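Local coordinates for protein AMP-dependent synthetase and ligase (Xenorhabdus doucetiae, PDB 6QSR) that forms, with a FabA/FabZ-like partner, the dehydratase heterocomplex ApeI:P of a type II polyketide synthase that makes aryl polyene pigments, at residues Val48-Tyr51 with Ala52-Leu56; Asn85-Glu88 with Lys89-Leu92. All coordinates share one frame; numbering follows the deposited sequence.

Interaction 1: Val48-Tyr51 with Ala52-Leu56; sequences VMHY and AQTLL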
# COMPACT_ATOMS: atom_id res chain seq x y z
N VAL A 48 -5.58 -10.13 1.67
CA VAL A 48 -6.45 -10.59 0.59
C VAL A 48 -5.71 -11.59 -0.30
O VAL A 48 -6.21 -12.68 -0.58
CB VAL A 48 -7.03 -9.40 -0.23
CG1 VAL A 48 -7.65 -9.88 -1.54
CG2 VAL A 48 -8.07 -8.68 0.60
N MET A 49 -4.49 -11.25 -0.70
CA MET A 49 -3.68 -12.16 -1.52
C MET A 49 -3.29 -13.46 -0.80
O MET A 49 -3.24 -14.50 -1.45
CB MET A 49 -2.44 -11.44 -2.04
CG MET A 49 -2.76 -10.29 -2.98
SD MET A 49 -3.59 -10.76 -4.51
CE MET A 49 -2.60 -12.17 -5.01
N HIS A 50 -3.04 -13.41 0.51
CA HIS A 50 -2.71 -14.61 1.29
C HIS A 50 -3.87 -15.59 1.35
O HIS A 50 -3.69 -16.78 1.09
CB HIS A 50 -2.28 -14.25 2.73
CG HIS A 50 -2.19 -15.44 3.64
ND1 HIS A 50 -1.19 -16.38 3.53
CD2 HIS A 50 -2.99 -15.86 4.65
CE1 HIS A 50 -1.37 -17.32 4.45
NE2 HIS A 50 -2.45 -17.03 5.14
N TYR A 51 -5.05 -15.10 1.69
CA TYR A 51 -6.24 -15.94 1.75
C TYR A 51 -6.69 -16.39 0.36
O TYR A 51 -7.15 -17.53 0.19
CB TYR A 51 -7.37 -15.24 2.51
CG TYR A 51 -7.09 -15.16 4.00
CD1 TYR A 51 -7.12 -16.31 4.78
CD2 TYR A 51 -6.81 -13.94 4.62
CE1 TYR A 51 -6.86 -16.26 6.15
CE2 TYR A 51 -6.55 -13.87 5.98
CZ TYR A 51 -6.58 -15.03 6.74
OH TYR A 51 -6.33 -14.98 8.09
N ALA A 52 -6.52 -15.52 -0.64
CA ALA A 52 -6.85 -15.87 -2.03
C ALA A 52 -5.98 -17.02 -2.54
O ALA A 52 -6.50 -18.05 -2.99
CB ALA A 52 -6.69 -14.66 -2.93
N GLN A 53 -4.67 -16.84 -2.45
CA GLN A 53 -3.70 -17.84 -2.91
C GLN A 53 -3.66 -19.14 -2.08
O GLN A 53 -3.18 -20.16 -2.57
CB GLN A 53 -2.30 -17.22 -3.01
CG GLN A 53 -2.21 -16.12 -4.06
CD GLN A 53 -0.82 -15.51 -4.19
OE1 GLN A 53 -0.16 -15.22 -3.19
NE2 GLN A 53 -0.38 -15.28 -5.42
N THR A 54 -4.17 -19.12 -0.84
CA THR A 54 -4.23 -20.33 0.01
C THR A 54 -5.59 -21.04 0.04
O THR A 54 -5.62 -22.27 0.13
CB THR A 54 -3.80 -20.03 1.47
OG1 THR A 54 -4.66 -19.05 2.05
CG2 THR A 54 -2.35 -19.56 1.51
N LEU A 55 -6.69 -20.30 -0.04
CA LEU A 55 -8.04 -20.87 0.02
C LEU A 55 -8.80 -20.93 -1.30
O LEU A 55 -9.54 -21.88 -1.53
CB LEU A 55 -8.90 -20.09 1.02
CG LEU A 55 -8.37 -19.83 2.43
CD1 LEU A 55 -9.37 -18.98 3.19
CD2 LEU A 55 -8.09 -21.14 3.16
N LEU A 56 -8.63 -19.91 -2.15
CA LEU A 56 -9.54 -19.68 -3.29
C LEU A 56 -8.94 -20.01 -4.65
O LEU A 56 -9.58 -20.71 -5.46
CB LEU A 56 -10.03 -18.22 -3.28
CG LEU A 56 -11.38 -17.88 -2.61
CD1 LEU A 56 -11.65 -18.67 -1.34
CD2 LEU A 56 -11.45 -16.39 -2.34
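From V48 to L55 the backbone carbonyls bond to amides four residues ahead: A52 N to V48 O, Q53 N to M49 O and L55 N to Y51 O form normal helical bonds, while T54 N to H50 O is weak and bent at 132°. They belong to helix 41-56, the long helix that the antiparallel sheet wraps in a hot-dog fold, and the turn at 52-56 is wider, of pi type. A hydroxyl takes up H50 O more firmly than the amide does. With chi1 at 60°, T54 OG1 stands between its own backbone N and carbonyl carbon, folds back along the helix and donates to H50 O at 2.6 Å. The same hydroxyl lies over the centre of one face of the H50 imidazole, while T54 CG2 touches H50 CE1 at 3.8 Å.

On the sheet side, Y51 and L55 lie side by side and point the same way, L55 CD1 meeting Y51 CD1 obliquely to the ring at 3.8 Å. The phenol continues past this apolar contact to bond E5 through its OH and packs on I18, L20 and I84, whereas V48 and A52 rest on L93 of strand 92-99. M49 and Q53 form the flank that meets the FabA/FabZ-like chain, both packing on W77 of that chain. M49, bent at chi2 (-63°) and again at chi3, curls its methyl round to the Q53 amide, whose NE2 bonds W60 O; M49 CE ends 3.8 Å from Q53 NE2.

Interaction 2: Asn85-Glu88 with Lys89-Leu92; sequences NWDE and KKHL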
# COMPACT_ATOMS: atom_id res chain seq x y z
N ASN A 85 -14.30 -12.87 -2.80
CA ASN A 85 -14.94 -13.68 -3.82
C ASN A 85 -13.96 -13.83 -4.99
O ASN A 85 -13.40 -12.83 -5.46
CB ASN A 85 -16.23 -13.01 -4.28
CG ASN A 85 -16.99 -13.82 -5.31
OD1 ASN A 85 -16.63 -13.85 -6.50
ND2 ASN A 85 -18.06 -14.47 -4.87
N TRP A 86 -13.76 -15.07 -5.43
CA TRP A 86 -12.91 -15.38 -6.57
C TRP A 86 -13.79 -15.84 -7.73
O TRP A 86 -14.53 -16.81 -7.60
CB TRP A 86 -11.90 -16.47 -6.18
CG TRP A 86 -11.13 -17.09 -7.31
CD1 TRP A 86 -11.03 -18.42 -7.58
CD2 TRP A 86 -10.35 -16.41 -8.29
NE1 TRP A 86 -10.22 -18.62 -8.68
CE2 TRP A 86 -9.80 -17.40 -9.14
CE3 TRP A 86 -10.06 -15.06 -8.55
CZ2 TRP A 86 -8.97 -17.09 -10.22
CZ3 TRP A 86 -9.24 -14.75 -9.63
CH2 TRP A 86 -8.71 -15.76 -10.45
N ASP A 87 -13.71 -15.11 -8.85
CA ASP A 87 -14.44 -15.45 -10.07
C ASP A 87 -13.39 -15.90 -11.09
O ASP A 87 -12.73 -15.08 -11.74
CB ASP A 87 -15.25 -14.25 -10.58
CG ASP A 87 -16.25 -14.63 -11.65
OD1 ASP A 87 -15.97 -15.55 -12.44
OD2 ASP A 87 -17.33 -14.00 -11.71
N GLU A 88 -13.22 -17.21 -11.21
CA GLU A 88 -12.15 -17.79 -12.00
C GLU A 88 -12.28 -17.46 -13.49
O GLU A 88 -11.28 -17.15 -14.14
CB GLU A 88 -12.11 -19.31 -11.80
CG GLU A 88 -10.90 -19.99 -12.45
CD GLU A 88 -10.92 -21.50 -12.32
OE1 GLU A 88 -11.98 -22.08 -12.02
OE2 GLU A 88 -9.86 -22.12 -12.56
N LYS A 89 -13.50 -17.52 -14.00
CA LYS A 89 -13.77 -17.21 -15.40
C LYS A 89 -13.46 -15.75 -15.76
O LYS A 89 -13.02 -15.47 -16.87
CB LYS A 89 -15.21 -17.59 -15.78
CG LYS A 89 -15.46 -19.10 -15.68
CD LYS A 89 -16.91 -19.51 -15.92
CE LYS A 89 -17.13 -20.16 -17.28
NZ LYS A 89 -16.33 -21.41 -17.49
N LYS A 90 -13.65 -14.83 -14.80
CA LYS A 90 -13.33 -13.40 -14.98
C LYS A 90 -11.88 -13.04 -14.60
O LYS A 90 -11.46 -11.89 -14.80
CB LYS A 90 -14.29 -12.54 -14.14
CG LYS A 90 -15.70 -12.41 -14.68
CD LYS A 90 -16.50 -11.46 -13.80
CE LYS A 90 -17.79 -10.99 -14.46
NZ LYS A 90 -18.73 -12.10 -14.73
N HIS A 91 -11.12 -14.00 -14.06
CA HIS A 91 -9.78 -13.77 -13.47
C HIS A 91 -9.83 -12.76 -12.31
O HIS A 91 -8.83 -12.11 -12.02
CB HIS A 91 -8.77 -13.29 -14.53
CG HIS A 91 -8.66 -14.17 -15.73
ND1 HIS A 91 -9.54 -15.20 -16.00
CD2 HIS A 91 -7.78 -14.16 -16.76
CE1 HIS A 91 -9.20 -15.80 -17.13
NE2 HIS A 91 -8.13 -15.19 -17.61
N LEU A 92 -10.98 -12.67 -11.63
CA LEU A 92 -11.31 -11.50 -10.80
C LEU A 92 -11.55 -11.87 -9.35
O LEU A 92 -12.42 -12.68 -9.02
CB LEU A 92 -12.54 -10.80 -11.37
CG LEU A 92 -12.96 -9.46 -10.76
CD1 LEU A 92 -11.95 -8.38 -11.08
CD2 LEU A 92 -14.35 -9.07 -11.26
O HOH W 1 -14.88 -11.79 -7.89
O HOH W 2 -15.93 -18.48 -12.37
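E88 O draws in two donors of H91, the backbone N and the ring ND1, each at 3.2 Å and from the same face of the carbonyl plane. The ring nitrogen comes in nearer that plane, the amide from above it. The turn they fix closes a beta hairpin whose last pair is D87 with L92: D87 N reaches L92 O at 2.8 Å, and L92 N returns to D87 O almost straight, at 172°. H91 and L92 together face D87 in a G1 beta bulge, H91 taking the left-handed backbone conformation (phi 59°).

Over the turn, K90 lays its aliphatic chain across the D87 carboxylate, with K90 CD 3.4 Å from D87 OD2. Its ammonium forms a long salt bridge, K90 NZ to D87 OD2 at 3.8 Å. The other oxygen, OD1, takes a weak bond from K90 N and a water that also accepts from K89 N. Beneath, W86 CZ3 meets L92 N obliquely at 3.4 Å. W60 stacks edge-to-face with both W86 and H91, and K116 of strand 109-118 bonds K90 O, placing the hairpin joining strands 79-87 and 92-99 beside a third strand.

The two interactions illustrate how local contacts take their chemistry from their place in a fold. Interaction 1 is partly buried along the central helix: its apolar side chains press on the sheet, and one flank reaches the partner subunit. Interaction 2 lies at the surface, where two strands of that sheet turn back, so water and charged side chains supplement the backbone bonds, and no other chain of the assembly touches it. Their centres are 13 Å apart, yet they meet where L56 O lies 3.4 Å from W86 CD1, a packing contact between the 52-56 turn and strand 79-87. W60 serves both: its backbone O accepts from Q53, its ring meets W86 and H91 edge-to-face.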